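Local coordinates for protein serine repeat antigen 5 (Plasmodium falciparum, PDB 6X44) that is of uncertain function but, as a papain-family pseudo-zymogen of the malaria parasite, carries a prodomain on a cysteine-protease-like domain, at residues A[291-296]-A[430-435]. Residues are numbered along the deposited sequence; the frame is centred on the assembly and turned at random.
Sequences NLWDNG and FNVDLP
V432 meets W293 at the rim of the indole: CB of V432 lies 3.9 Å from CH2 of W293, close to the ring plane, and its CG1 branch touches the same corner. The tryptophan reaches this far because its CG stands anti to the backbone N (chi1 -177°), which carries the six-membered ring out toward the strand although the side chain starts in the other direction. One residue on, D433 takes part through its backbone. Its carbonyl O receives a CA-H...O contact from G296, with CA of G296 3.1 Å away and an angle of 139° at the hydrogen. The same CA lies over the six-membered ring of W293, 3.6 Å from its plane, and so packs against both the indole and the strand. L434 then sets its CD2 methyl against the type II turn formed by W293 to G296, tightly packed at 3.3 Å from CA of G296 and 3.1 Å from the carbonyl O of D294. P435 ends the run with ring carbon CD, 3.6 Å from CB of N295, the two side chains crossing nearly at a right angle. No hydrogen bond spans the two segments; the turns hold themselves together, with N of D294 bonded to O of N291 and N of G296 to O of W293. The type II turn overlaps a type I turn from N291 to D294, and OD1 of N291 accepts from N of W293 at 2.9 Å in an Asx turn. The arrangement illustrates how a loop of overlapping turns leads into a short antiparallel pairing: backbone bonding between D433 and K297 continues it as strands 297-298 and 426-433 of this papain-family domain. The indole of W293 also rests on I259 of helix 252-262, and L434 packs on R219 of helix 206-221.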
ATOM      1  N   ASN A 291       8.239 -16.035  16.516  1.00 38.01           N
ATOM      2  CA  ASN A 291       6.968 -16.494  15.954  1.00 32.82           C
ATOM      3  C   ASN A 291       5.863 -15.498  16.318  1.00 33.47           C
ATOM      4  O   ASN A 291       5.269 -15.571  17.391  1.00 31.95           O
ATOM      5  CB  ASN A 291       6.600 -17.894  16.413  1.00 27.26           C
ATOM      6  CG  ASN A 291       5.332 -18.388  15.721  1.00 37.04           C
ATOM      7  OD1 ASN A 291       4.748 -17.672  14.889  1.00 34.06           O
ATOM      8  ND2 ASN A 291       4.911 -19.601  16.029  1.00 33.92           N
ATOM      9  N   LEU A 292       5.537 -14.610  15.387  1.00 35.41           N
ATOM     10  CA  LEU A 292       4.515 -13.594  15.610  1.00 34.64           C
ATOM     11  C   LEU A 292       3.104 -14.175  15.576  1.00 34.45           C
ATOM     12  O   LEU A 292       2.139 -13.424  15.705  1.00 31.94           O
ATOM     13  CB  LEU A 292       4.677 -12.470  14.572  1.00 34.94           C
ATOM     14  CG  LEU A 292       6.086 -11.835  14.552  1.00 33.49           C
ATOM     15  CD1 LEU A 292       6.292 -10.867  13.408  1.00 34.91           C
ATOM     16  CD2 LEU A 292       6.359 -11.111  15.892  1.00 42.08           C
ATOM     17  N   TRP A 293       2.962 -15.488  15.431  1.00 32.35           N
ATOM     18  CA  TRP A 293       1.687 -16.160  15.613  1.00 39.23           C
ATOM     19  C   TRP A 293       1.644 -17.011  16.897  1.00 35.48           C
ATOM     20  O   TRP A 293       0.686 -17.762  17.101  1.00 35.40           O
ATOM     21  CB  TRP A 293       1.393 -16.988  14.363  1.00 33.32           C
ATOM     22  CG  TRP A 293       0.066 -17.697  14.362  1.00 30.37           C
ATOM     23  CD1 TRP A 293      -0.124 -19.034  14.289  1.00 32.33           C
ATOM     24  CD2 TRP A 293      -1.248 -17.111  14.465  1.00 37.72           C
ATOM     25  NE1 TRP A 293      -1.459 -19.334  14.360  1.00 48.96           N
ATOM     26  CE2 TRP A 293      -2.176 -18.172  14.474  1.00 39.46           C
ATOM     27  CE3 TRP A 293      -1.722 -15.807  14.575  1.00 39.84           C
ATOM     28  CZ2 TRP A 293      -3.553 -17.967  14.547  1.00 41.37           C
ATOM     29  CZ3 TRP A 293      -3.097 -15.601  14.670  1.00 36.38           C
ATOM     30  CH2 TRP A 293      -3.994 -16.674  14.647  1.00 34.07           C
ATOM     31  N   ASP A 294       2.644 -16.876  17.778  1.00 36.22           N
ATOM     32  CA  ASP A 294       2.633 -17.485  19.113  1.00 42.25           C
ATOM     33  C   ASP A 294       1.326 -17.234  19.832  1.00 41.34           C
ATOM     34  O   ASP A 294       0.948 -16.080  20.044  1.00 36.21           O
ATOM     35  CB  ASP A 294       3.752 -16.901  19.975  1.00 48.71           C
ATOM     36  CG  ASP A 294       4.926 -17.794  20.100  1.00 52.77           C
ATOM     37  OD1 ASP A 294       4.751 -19.036  20.067  1.00 52.49           O
ATOM     38  OD2 ASP A 294       6.028 -17.225  20.275  1.00 59.77           O
ATOM     39  N   ASN A 295       0.679 -18.320  20.253  1.00 40.85           N
ATOM     40  CA  ASN A 295      -0.550 -18.319  21.047  1.00 43.56           C
ATOM     41  C   ASN A 295      -1.769 -17.851  20.267  1.00 46.27           C
ATOM     42  O   ASN A 295      -2.825 -17.620  20.863  1.00 47.15           O
ATOM     43  CB  ASN A 295      -0.448 -17.440  22.304  1.00 52.90           C
ATOM     44  CG  ASN A 295       0.750 -17.772  23.187  1.00 55.52           C
ATOM     45  OD1 ASN A 295       1.540 -16.877  23.524  1.00 56.81           O
ATOM     46  ND2 ASN A 295       0.881 -19.044  23.588  1.00 49.69           N
ATOM     47  N   GLY A 296      -1.661 -17.650  18.960  1.00 47.06           N
ATOM     48  CA  GLY A 296      -2.811 -17.181  18.214  1.00 38.14           C
ATOM     49  C   GLY A 296      -3.799 -18.300  17.982  1.00 37.19           C
ATOM     50  O   GLY A 296      -3.426 -19.454  17.829  1.00 36.31           O
ATOM     51  N   PHE A 430     -10.057  -9.956  10.153  1.00 23.25           N
ATOM     52  CA  PHE A 430      -9.652 -11.233  10.694  1.00 26.95           C
ATOM     53  C   PHE A 430     -10.313 -11.445  12.060  1.00 33.31           C
ATOM     54  O   PHE A 430     -10.439 -10.515  12.856  1.00 31.49           O
ATOM     55  CB  PHE A 430      -8.137 -11.312  10.809  1.00 25.33           C
ATOM     56  CG  PHE A 430      -7.426 -11.570   9.498  1.00 24.58           C
ATOM     57  CD1 PHE A 430      -8.095 -12.055   8.388  1.00 27.38           C
ATOM     58  CD2 PHE A 430      -6.075 -11.299   9.374  1.00 26.21           C
ATOM     59  CE1 PHE A 430      -7.439 -12.243   7.199  1.00 27.81           C
ATOM     60  CE2 PHE A 430      -5.415 -11.501   8.177  1.00 26.10           C
ATOM     61  CZ  PHE A 430      -6.102 -11.976   7.100  1.00 25.15           C
ATOM     62  N   ASN A 431     -10.785 -12.670  12.295  1.00 29.44           N
ATOM     63  CA  ASN A 431     -11.345 -13.076  13.587  1.00 26.66           C
ATOM     64  C   ASN A 431     -10.383 -14.102  14.151  1.00 31.19           C
ATOM     65  O   ASN A 431     -10.485 -15.298  13.851  1.00 33.32           O
ATOM     66  CB  ASN A 431     -12.756 -13.636  13.449  1.00 36.78           C
ATOM     67  CG  ASN A 431     -13.704 -12.671  12.779  1.00 42.68           C
ATOM     68  OD1 ASN A 431     -13.656 -11.447  12.988  1.00 45.29           O
ATOM     69  ND2 ASN A 431     -14.589 -13.219  11.969  1.00 41.45           N
ATOM     70  N   VAL A 432      -9.446 -13.612  14.950  1.00 29.99           N
ATOM     71  CA  VAL A 432      -8.412 -14.410  15.579  1.00 39.62           C
ATOM     72  C   VAL A 432      -8.351 -14.005  17.043  1.00 38.65           C
ATOM     73  O   VAL A 432      -8.922 -13.000  17.451  1.00 39.66           O
ATOM     74  CB  VAL A 432      -7.026 -14.231  14.921  1.00 39.00           C
ATOM     75  CG1 VAL A 432      -7.104 -14.602  13.466  1.00 35.50           C
ATOM     76  CG2 VAL A 432      -6.485 -12.806  15.123  1.00 40.98           C
ATOM     77  N   ASP A 433      -7.651 -14.810  17.833  1.00 47.19           N
ATOM     78  CA  ASP A 433      -7.408 -14.488  19.231  1.00 37.40           C
ATOM     79  C   ASP A 433      -5.919 -14.587  19.483  1.00 46.95           C
ATOM     80  O   ASP A 433      -5.258 -15.525  19.013  1.00 39.72           O
ATOM     81  CB  ASP A 433      -8.158 -15.420  20.179  1.00 49.63           C
ATOM     82  CG  ASP A 433      -8.672 -14.702  21.428  1.00 71.37           C
ATOM     83  OD1 ASP A 433      -8.311 -13.505  21.639  1.00 66.39           O
ATOM     84  OD2 ASP A 433      -9.427 -15.354  22.199  1.00 60.77           O
ATOM     85  N   LEU A 434      -5.405 -13.596  20.192  1.00 45.42           N
ATOM     86  CA  LEU A 434      -4.085 -13.599  20.787  1.00 54.22           C
ATOM     87  C   LEU A 434      -4.274 -13.027  22.180  1.00 53.57           C
ATOM     88  O   LEU A 434      -5.192 -12.225  22.398  1.00 52.08           O
ATOM     89  CB  LEU A 434      -3.068 -12.745  20.006  1.00 52.78           C
ATOM     90  CG  LEU A 434      -2.517 -13.317  18.703  1.00 48.00           C
ATOM     91  CD1 LEU A 434      -1.998 -12.208  17.764  1.00 52.48           C
ATOM     92  CD2 LEU A 434      -1.413 -14.285  19.007  1.00 46.87           C
ATOM     93  N   PRO A 435      -3.443 -13.425  23.137  1.00 52.09           N
ATOM     94  CA  PRO A 435      -3.515 -12.829  24.482  1.00 58.12           C
ATOM     95  C   PRO A 435      -2.835 -11.466  24.555  1.00 57.28           C
ATOM     96  O   PRO A 435      -1.774 -11.249  23.965  1.00 53.21           O
ATOM     97  CB  PRO A 435      -2.779 -13.851  25.352  1.00 51.38           C
ATOM     98  CG  PRO A 435      -1.744 -14.466  24.395  1.00 55.71           C
ATOM     99  CD  PRO A 435      -2.405 -14.464  23.019  1.00 47.01           C
TER